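Local coordinates for protein starch synthase I (PDB 4HLN) that is a plant starch synthase of the glycosyltransferase superfamily, with two Rossmann-like domains in a GT-B arrangement, at residues 400-413 against 504-516. Numbering follows the deposited sequence.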
loop_
_atom_site.group_PDB
_atom_site.type_symbol
_atom_site.label_atom_id
_atom_site.label_comp_id
_atom_site.label_asym_id
_atom_site.label_seq_id
_atom_site.Cartn_x
_atom_site.Cartn_y
_atom_site.Cartn_z
ATOM N N ASP A 400 5.930 -2.743 18.793
ATOM C CA ASP A 400 5.003 -1.676 19.150
ATOM C C ASP A 400 3.586 -2.220 19.354
ATOM O O ASP A 400 2.856 -1.746 20.219
ATOM C CB ASP A 400 4.989 -0.584 18.076
ATOM C CG ASP A 400 6.362 0.035 17.843
ATOM O OD1 ASP A 400 7.211 -0.024 18.761
ATOM O OD2 ASP A 400 6.591 0.586 16.740
ATOM N N TRP A 401 3.202 -3.220 18.564
ATOM C CA TRP A 401 1.824 -3.708 18.585
ATOM C C TRP A 401 1.678 -5.147 19.044
ATOM O O TRP A 401 1.584 -6.067 18.242
ATOM C CB TRP A 401 1.149 -3.514 17.224
ATOM C CG TRP A 401 1.210 -2.090 16.753
ATOM C CD1 TRP A 401 2.222 -1.502 16.059
ATOM C CD2 TRP A 401 0.228 -1.069 16.975
ATOM N NE1 TRP A 401 1.928 -0.180 15.816
ATOM C CE2 TRP A 401 0.708 0.110 16.366
ATOM C CE3 TRP A 401 -1.015 -1.041 17.620
ATOM C CZ2 TRP A 401 -0.012 1.304 16.383
ATOM C CZ3 TRP A 401 -1.725 0.145 17.640
ATOM C CH2 TRP A 401 -1.221 1.303 17.028
ATOM N N ASN A 402 1.627 -5.326 20.350
ATOM C CA ASN A 402 1.421 -6.636 20.910
ATOM C C ASN A 402 0.642 -6.482 22.210
ATOM O O ASN A 402 1.099 -5.816 23.131
ATOM C CB ASN A 402 2.769 -7.310 21.141
ATOM C CG ASN A 402 2.631 -8.714 21.657
ATOM O OD1 ASN A 402 1.621 -9.376 21.428
ATOM N ND2 ASN A 402 3.644 -9.180 22.370
ATOM N N PRO A 403 -0.560 -7.074 22.276
ATOM C CA PRO A 403 -1.405 -6.937 23.470
ATOM C C PRO A 403 -0.749 -7.535 24.703
ATOM O O PRO A 403 -1.205 -7.289 25.819
ATOM C CB PRO A 403 -2.661 -7.741 23.115
ATOM C CG PRO A 403 -2.643 -7.869 21.630
ATOM C CD PRO A 403 -1.210 -7.857 21.214
ATOM N N THR A 404 0.314 -8.308 24.514
ATOM C CA THR A 404 0.920 -8.974 25.652
ATOM C C THR A 404 2.001 -8.120 26.314
ATOM O O THR A 404 2.336 -8.323 27.482
ATOM C CB THR A 404 1.455 -10.378 25.296
ATOM O OG1 THR A 404 0.489 -11.070 24.494
ATOM C CG2 THR A 404 1.678 -11.179 26.574
ATOM N N THR A 405 2.528 -7.145 25.588
ATOM C CA THR A 405 3.600 -6.331 26.150
ATOM C C THR A 405 3.373 -4.832 26.041
ATOM O O THR A 405 4.142 -4.044 26.585
ATOM C CB THR A 405 4.914 -6.639 25.463
ATOM O OG1 THR A 405 4.818 -6.257 24.081
ATOM C CG2 THR A 405 5.200 -8.117 25.573
ATOM N N ASP A 406 2.318 -4.444 25.342
ATOM C CA ASP A 406 2.095 -3.042 25.034
ATOM C C ASP A 406 2.162 -2.151 26.272
ATOM O O ASP A 406 1.305 -2.223 27.153
ATOM C CB ASP A 406 0.757 -2.866 24.328
ATOM C CG ASP A 406 0.628 -1.513 23.677
ATOM O OD1 ASP A 406 1.292 -0.562 24.145
ATOM O OD2 ASP A 406 -0.136 -1.404 22.694
ATOM N N LYS A 407 3.187 -1.309 26.329
ATOM C CA LYS A 407 3.385 -0.435 27.475
ATOM C C LYS A 407 2.275 0.597 27.624
ATOM O O LYS A 407 2.058 1.122 28.714
ATOM C CB LYS A 407 4.740 0.261 27.384
ATOM C CG LYS A 407 5.896 -0.621 27.823
ATOM C CD LYS A 407 7.239 0.019 27.508
ATOM C CE LYS A 407 8.355 -0.619 28.326
ATOM N NZ LYS A 407 8.227 -0.296 29.780
ATOM N N CYS A 408 1.567 0.876 26.534
ATOM C CA CYS A 408 0.546 1.916 26.536
ATOM C C CYS A 408 -0.791 1.454 27.164
ATOM O O CYS A 408 -1.671 2.277 27.475
ATOM C CB CYS A 408 0.326 2.440 25.111
ATOM S SG CYS A 408 1.742 3.294 24.337
ATOM N N LEU A 409 -0.933 0.144 27.355
ATOM C CA LEU A 409 -2.164 -0.440 27.889
ATOM C C LEU A 409 -2.178 -0.641 29.401
ATOM O O LEU A 409 -1.203 -1.074 29.979
ATOM C CB LEU A 409 -2.389 -1.807 27.279
ATOM C CG LEU A 409 -2.465 -1.928 25.780
ATOM C CD1 LEU A 409 -3.073 -3.291 25.495
ATOM C CD2 LEU A 409 -3.313 -0.801 25.221
ATOM N N PRO A 410 -3.323 -0.384 30.039
ATOM C CA PRO A 410 -3.460 -0.595 31.482
ATOM C C PRO A 410 -3.379 -2.077 31.862
ATOM O O PRO A 410 -2.977 -2.399 32.987
ATOM C CB PRO A 410 -4.866 -0.074 31.760
ATOM C CG PRO A 410 -5.600 -0.326 30.475
ATOM C CD PRO A 410 -4.587 0.057 29.432
ATOM N N HIS A 411 -3.779 -2.963 30.952
ATOM C CA HIS A 411 -3.716 -4.404 31.208
ATOM C C HIS A 411 -3.270 -5.175 29.984
ATOM O O HIS A 411 -3.475 -4.739 28.854
ATOM C CB HIS A 411 -5.060 -4.937 31.671
ATOM C CG HIS A 411 -5.544 -4.304 32.930
ATOM N ND1 HIS A 411 -5.012 -4.608 34.165
ATOM C CD2 HIS A 411 -6.500 -3.372 33.148
ATOM C CE1 HIS A 411 -5.625 -3.894 35.088
ATOM N NE2 HIS A 411 -6.534 -3.138 34.500
ATOM N N HIS A 412 -2.660 -6.328 30.206
ATOM C CA HIS A 412 -2.154 -7.104 29.086
ATOM C C HIS A 412 -2.941 -8.385 28.909
ATOM O O HIS A 412 -3.540 -8.910 29.852
ATOM C CB HIS A 412 -0.663 -7.378 29.250
ATOM C CG HIS A 412 0.179 -6.139 29.236
ATOM N ND1 HIS A 412 1.297 -5.988 30.031
ATOM C CD2 HIS A 412 0.073 -4.997 28.517
ATOM C CE1 HIS A 412 1.838 -4.803 29.805
ATOM N NE2 HIS A 412 1.112 -4.180 28.895
ATOM N N TYR A 413 -2.962 -8.873 27.680
ATOM C CA TYR A 413 -3.690 -10.087 27.370
ATOM C C TYR A 413 -3.088 -10.800 26.158
ATOM O O TYR A 413 -2.232 -10.255 25.456
ATOM C CB TYR A 413 -5.178 -9.782 27.151
ATOM C CG TYR A 413 -5.498 -8.887 25.963
ATOM C CD1 TYR A 413 -5.725 -9.421 24.703
ATOM C CD2 TYR A 413 -5.608 -7.516 26.113
ATOM C CE1 TYR A 413 -6.036 -8.610 23.625
ATOM C CE2 TYR A 413 -5.925 -6.697 25.048
ATOM C CZ TYR A 413 -6.135 -7.242 23.804
ATOM O OH TYR A 413 -6.440 -6.410 22.742
ATOM N N SER A 504 -2.675 11.065 19.229
ATOM C CA SER A 504 -2.026 10.514 20.395
ATOM C C SER A 504 -1.790 9.060 20.085
ATOM O O SER A 504 -2.736 8.301 19.870
ATOM C CB SER A 504 -2.943 10.600 21.616
ATOM O OG SER A 504 -2.395 9.867 22.705
ATOM N N VAL A 505 -0.536 8.650 20.041
ATOM C CA VAL A 505 -0.291 7.248 19.770
ATOM C C VAL A 505 -0.706 6.419 20.987
ATOM O O VAL A 505 -1.266 5.338 20.844
ATOM C CB VAL A 505 1.159 6.991 19.248
ATOM C CG1 VAL A 505 1.905 8.324 19.100
ATOM C CG2 VAL A 505 1.932 5.978 20.124
ATOM N N PRO A 506 -0.477 6.942 22.195
ATOM C CA PRO A 506 -0.912 6.168 23.366
ATOM C C PRO A 506 -2.424 5.937 23.404
ATOM O O PRO A 506 -2.872 4.832 23.741
ATOM C CB PRO A 506 -0.469 7.045 24.536
ATOM C CG PRO A 506 0.757 7.750 24.000
ATOM C CD PRO A 506 0.405 8.063 22.569
ATOM N N VAL A 507 -3.200 6.959 23.055
ATOM C CA VAL A 507 -4.649 6.811 23.068
ATOM C C VAL A 507 -5.140 5.896 21.948
ATOM O O VAL A 507 -6.123 5.165 22.108
ATOM C CB VAL A 507 -5.373 8.164 23.011
ATOM C CG1 VAL A 507 -6.868 7.955 22.811
ATOM C CG2 VAL A 507 -5.119 8.958 24.299
ATOM N N SER A 508 -4.450 5.919 20.816
ATOM C CA SER A 508 -4.833 5.052 19.719
ATOM C C SER A 508 -4.579 3.581 20.074
ATOM O O SER A 508 -5.347 2.697 19.674
ATOM C CB SER A 508 -4.131 5.458 18.424
ATOM O OG SER A 508 -2.732 5.324 18.549
ATOM N N HIS A 509 -3.522 3.320 20.841
ATOM C CA HIS A 509 -3.240 1.952 21.287
ATOM C C HIS A 509 -4.367 1.475 22.208
ATOM O O HIS A 509 -4.860 0.354 22.076
ATOM C CB HIS A 509 -1.883 1.857 22.011
ATOM C CG HIS A 509 -0.698 1.764 21.091
ATOM N ND1 HIS A 509 0.086 0.635 20.998
ATOM C CD2 HIS A 509 -0.159 2.664 20.232
ATOM C CE1 HIS A 509 1.045 0.834 20.111
ATOM N NE2 HIS A 509 0.922 2.059 19.635
ATOM N N ARG A 510 -4.778 2.335 23.138
ATOM C CA ARG A 510 -5.839 1.989 24.084
ATOM C C ARG A 510 -7.199 1.825 23.422
ATOM O O ARG A 510 -8.007 0.994 23.850
ATOM C CB ARG A 510 -5.944 3.037 25.174
ATOM C CG ARG A 510 -5.013 2.807 26.328
ATOM C CD ARG A 510 -5.035 3.999 27.259
ATOM N NE ARG A 510 -3.686 4.521 27.392
ATOM C CZ ARG A 510 -3.367 5.808 27.367
ATOM N NH1 ARG A 510 -4.316 6.726 27.226
ATOM N NH2 ARG A 510 -2.095 6.169 27.499
ATOM N N ILE A 511 -7.459 2.620 22.387
ATOM C CA ILE A 511 -8.692 2.450 21.636
ATOM C C ILE A 511 -8.664 1.107 20.935
ATOM O O ILE A 511 -9.627 0.347 20.991
ATOM C CB ILE A 511 -8.911 3.571 20.617
ATOM C CG1 ILE A 511 -9.469 4.801 21.323
ATOM C CG2 ILE A 511 -9.884 3.129 19.540
ATOM C CD1 ILE A 511 -9.299 6.057 20.540
ATOM N N THR A 512 -7.541 0.806 20.298
ATOM C CA THR A 512 -7.415 -0.439 19.556
ATOM C C THR A 512 -7.672 -1.618 20.476
ATOM O O THR A 512 -8.405 -2.544 20.122
ATOM C CB THR A 512 -6.033 -0.565 18.920
ATOM O OG1 THR A 512 -5.817 0.565 18.077
ATOM C CG2 THR A 512 -5.927 -1.836 18.089
ATOM N N ALA A 513 -7.084 -1.569 21.669
ATOM C CA ALA A 513 -7.260 -2.650 22.631
ATOM C C ALA A 513 -8.645 -2.650 23.265
ATOM O O ALA A 513 -9.212 -3.712 23.485
ATOM C CB ALA A 513 -6.164 -2.613 23.709
ATOM N N GLY A 514 -9.189 -1.466 23.548
ATOM C CA GLY A 514 -10.438 -1.355 24.286
ATOM C C GLY A 514 -11.691 -1.713 23.508
ATOM O O GLY A 514 -12.593 -2.366 24.045
ATOM N N CYS A 515 -11.738 -1.294 22.245
ATOM C CA CYS A 515 -12.897 -1.519 21.374
ATOM C C CYS A 515 -13.106 -2.968 20.986
ATOM O O CYS A 515 -12.162 -3.758 20.934
ATOM C CB CYS A 515 -12.768 -0.716 20.079
ATOM S SG CYS A 515 -12.826 1.056 20.308
ATOM N N ASP A 516 -14.356 -3.291 20.673
ATOM C CA ASP A 516 -14.719 -4.632 20.243
ATOM C C ASP A 516 -14.607 -4.713 18.735
ATOM O O ASP A 516 -14.188 -5.734 18.183
ATOM C CB ASP A 516 -16.139 -4.966 20.700
ATOM C CG ASP A 516 -16.299 -4.869 22.213
ATOM O OD1 ASP A 516 -15.530 -5.542 22.944
ATOM O OD2 ASP A 516 -17.173 -4.095 22.670
#
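The imidazole of H509 lies between W401 and C408 of the 400-413 loop. W401 lays its six-membered ring over one face in a face-to-face stack, centroids 3.8 Å apart and planes 12° from parallel, with CZ3 over the middle of the imidazole. The sulfur of C408 covers the opposite face, SG lying 4.5 Å from the ring centroid. Y533 also stacks on the W401 indole.

Two straight hydrogen bonds join the segments. In the ring plane of H509, ND1 donates to the syn side of D406 OD2 at 2.7 Å, the carboxylate standing almost perpendicular to the imidazole. Together with the W401 stack, this His-carboxylate bond should restrict rotation of the ring, and the carboxylate is itself steadied: OD1 accepts from C408 N in an Asx turn, while OD2 is also hydrogen-bonded to the Y537 hydroxyl. D406 reaches the histidine because its CG is anti to the backbone N (chi1 -165°). Further along the helix, R510 NE donates to C408 O, 3.0 Å away and nearly in line with the C=O bond, the oxygen lying in the guanidinium plane; NH1 is left to form a salt bridge with E431 of helix 419-432.

Helix 505-514, N-capped by S504, precedes strand 517-520 in the parallel sheet of the Rossmann-like C-terminal domain. Its I511 side faces strands 442-446 and 471-476, while the irregular loop leading from strand 389-391 to helix 419-432 packs across the side that carries H509 and A513.

Apolar packing completes the join. Both methyls of L409 meet the A513 methyl, CD1 to CB at 3.6 Å, and CD2 also rests against R510 CA. The Y413 ring presents its edge to A513, CE2 lying 4.3 Å from A513 CB. At the helix start, C408 SG lies 4.0 Å from P506 CA. The Y413 hydroxyl is hydrogen-bonded to Y537 O.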